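Local structure of tyrosine-protein kinase receptor torso (Bombyx mori, 5AOQ) at residues Asn39-Ser42 and Leu43-Lys47. The protein is the receptor tyrosine kinase whose extracellular part, the piece studied here, binds the neurohormone PTTH, stimulating MAPK signalling and helping to start metamorphosis, probably by inducing ecdysone production. Residues are numbered along the deposited sequence; the frame is centred on the assembly and turned at random.
Sequences NWTS and LADCK
W40 packs against D45 and C46 in the loop that follows helix 27-38 of the first FN3 domain. The loop includes a type I beta turn from L43 to C46, with a backbone hydrogen bond from C46 N to L43 O of 3.1 Å.

C46 SG makes a sulfur-aromatic contact at the edge of the W40 six-membered ring, 5.0 Å from its centroid. Beside it, C46 CB touches W40 CZ3 at 3.5 Å. The C46 side chain turns its sulfur away from the backbone N (chi1 -174°), which sets SG beside W40 CZ3 and CH2. The same sulfur forms a disulfide with C31 of helix 27-38.

W40 also rests on L34 and Y35, and L43 on Y32 and Y35. On the second subunit, F93 packs on S42, Y25 on L43 and C46, and L22 on A44.

The D45 carboxylate plane stands almost perpendicular to the indole, 87° from it. D45 OD1 lies 3.2 Å from W40 CE3. Replacing W40 with alanine would remove the indole and is likely to open a gap beside C46 CB and SG, L34 and Y35. D45 OD2 approaches W40 CB at 3.4 Å.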
ATOM      1  N   ASN A  39      14.280 -11.188  18.287  1.00 72.67           N
ATOM      2  CA  ASN A  39      14.239 -10.122  19.283  1.00 74.84           C
ATOM      3  C   ASN A  39      15.609  -9.876  19.914  1.00 76.79           C
ATOM      4  O   ASN A  39      15.838 -10.204  21.078  1.00 79.57           O
ATOM      5  CB  ASN A  39      13.213 -10.457  20.370  1.00 77.13           C
ATOM      6  CG  ASN A  39      12.989  -9.310  21.336  1.00 79.79           C
ATOM      7  OD1 ASN A  39      13.214  -8.147  21.002  1.00 78.20           O
ATOM      8  ND2 ASN A  39      12.542  -9.634  22.544  1.00 84.42           N
ATOM      9  N   TRP A  40      16.514  -9.296  19.134  1.00 59.22           N
ATOM     10  CA  TRP A  40      17.840  -8.950  19.627  1.00 57.28           C
ATOM     11  C   TRP A  40      17.783  -7.657  20.428  1.00 59.06           C
ATOM     12  O   TRP A  40      16.803  -6.915  20.355  1.00 61.15           O
ATOM     13  CB  TRP A  40      18.826  -8.800  18.466  1.00 52.79           C
ATOM     14  CG  TRP A  40      19.116 -10.075  17.733  1.00 50.91           C
ATOM     15  CD1 TRP A  40      19.116 -11.339  18.247  1.00 52.26           C
ATOM     16  CD2 TRP A  40      19.443 -10.209  16.344  1.00 47.67           C
ATOM     17  NE1 TRP A  40      19.428 -12.250  17.268  1.00 49.92           N
ATOM     18  CE2 TRP A  40      19.632 -11.581  16.089  1.00 47.07           C
ATOM     19  CE3 TRP A  40      19.595  -9.301  15.292  1.00 45.55           C
ATOM     20  CZ2 TRP A  40      19.964 -12.067  14.826  1.00 44.34           C
ATOM     21  CZ3 TRP A  40      19.925  -9.785  14.041  1.00 42.99           C
ATOM     22  CH2 TRP A  40      20.106 -11.154  13.819  1.00 42.35           C
ATOM     23  N   THR A  41      18.835  -7.394  21.197  1.00 74.11           N
ATOM     24  CA  THR A  41      18.929  -6.158  21.962  1.00 75.23           C
ATOM     25  C   THR A  41      18.983  -4.978  21.003  1.00 70.35           C
ATOM     26  O   THR A  41      18.415  -3.917  21.269  1.00 69.71           O
ATOM     27  CB  THR A  41      20.169  -6.142  22.872  1.00 79.97           C
ATOM     28  OG1 THR A  41      21.351  -6.287  22.075  1.00 78.93           O
ATOM     29  CG2 THR A  41      20.101  -7.272  23.886  1.00 83.20           C
ATOM     30  N   SER A  42      19.674  -5.177  19.885  1.00 65.86           N
ATOM     31  CA  SER A  42      19.767  -4.167  18.839  1.00 60.12           C
ATOM     32  C   SER A  42      19.808  -4.839  17.473  1.00 55.53           C
ATOM     33  O   SER A  42      19.724  -6.061  17.374  1.00 56.90           O
ATOM     34  CB  SER A  42      21.009  -3.295  19.039  1.00 60.33           C
ATOM     35  OG  SER A  42      20.988  -2.661  20.306  1.00 65.01           O
ATOM     36  N   LEU A  43      19.936  -4.033  16.425  1.00 47.90           N
ATOM     37  CA  LEU A  43      20.034  -4.541  15.062  1.00 45.59           C
ATOM     38  C   LEU A  43      21.500  -4.709  14.682  1.00 42.65           C
ATOM     39  O   LEU A  43      21.845  -5.544  13.845  1.00 40.80           O
ATOM     40  CB  LEU A  43      19.329  -3.598  14.083  1.00 46.17           C
ATOM     41  CG  LEU A  43      19.438  -3.932  12.593  1.00 44.15           C
ATOM     42  CD1 LEU A  43      18.641  -5.185  12.257  1.00 44.56           C
ATOM     43  CD2 LEU A  43      18.970  -2.756  11.755  1.00 45.16           C
ATOM     44  N   ALA A  44      22.355  -3.907  15.311  1.00 48.70           N
ATOM     45  CA  ALA A  44      23.771  -3.849  14.968  1.00 46.60           C
ATOM     46  C   ALA A  44      24.467  -5.192  15.149  1.00 48.38           C
ATOM     47  O   ALA A  44      25.467  -5.470  14.488  1.00 45.15           O
ATOM     48  CB  ALA A  44      24.467  -2.790  15.808  1.00 48.98           C
ATOM     49  N   ASP A  45      23.941  -6.028  16.039  1.00 48.49           N
ATOM     50  CA  ASP A  45      24.592  -7.297  16.345  1.00 52.19           C
ATOM     51  C   ASP A  45      24.328  -8.354  15.272  1.00 46.71           C
ATOM     52  O   ASP A  45      24.605  -9.538  15.471  1.00 47.03           O
ATOM     53  CB  ASP A  45      24.124  -7.813  17.708  1.00 62.25           C
ATOM     54  CG  ASP A  45      22.639  -8.111  17.742  1.00 62.07           C
ATOM     55  OD1 ASP A  45      21.917  -7.652  16.831  1.00 56.59           O
ATOM     56  OD2 ASP A  45      22.193  -8.799  18.684  1.00 64.93           O
ATOM     57  N   CYS A  46      23.789  -7.919  14.136  1.00 42.23           N
ATOM     58  CA  CYS A  46      23.587  -8.793  12.990  1.00 40.82           C
ATOM     59  C   CYS A  46      24.893  -8.884  12.213  1.00 38.87           C
ATOM     60  O   CYS A  46      25.323  -7.907  11.598  1.00 38.10           O
ATOM     61  CB  CYS A  46      22.461  -8.274  12.102  1.00 40.99           C
ATOM     62  SG  CYS A  46      22.008  -9.356  10.735  1.00 39.79           S
ATOM     63  N   LYS A  47      25.521 -10.053  12.246  1.00 46.13           N
ATOM     64  CA  LYS A  47      26.794 -10.270  11.567  1.00 44.91           C
ATOM     65  C   LYS A  47      26.615 -11.024  10.255  1.00 43.58           C
ATOM     66  O   LYS A  47      27.409 -11.901   9.915  1.00 43.21           O
ATOM     67  CB  LYS A  47      27.765 -11.003  12.493  1.00 45.99           C
ATOM     68  CG  LYS A  47      27.858 -10.383  13.885  1.00 47.72           C
ATOM     69  CD  LYS A  47      28.282  -8.914  13.809  1.00 47.38           C
ATOM     70  CE  LYS A  47      28.265  -8.238  15.168  1.00 52.38           C
ATOM     71  NZ  LYS A  47      28.689  -6.812  15.078  1.00 52.37           N
TER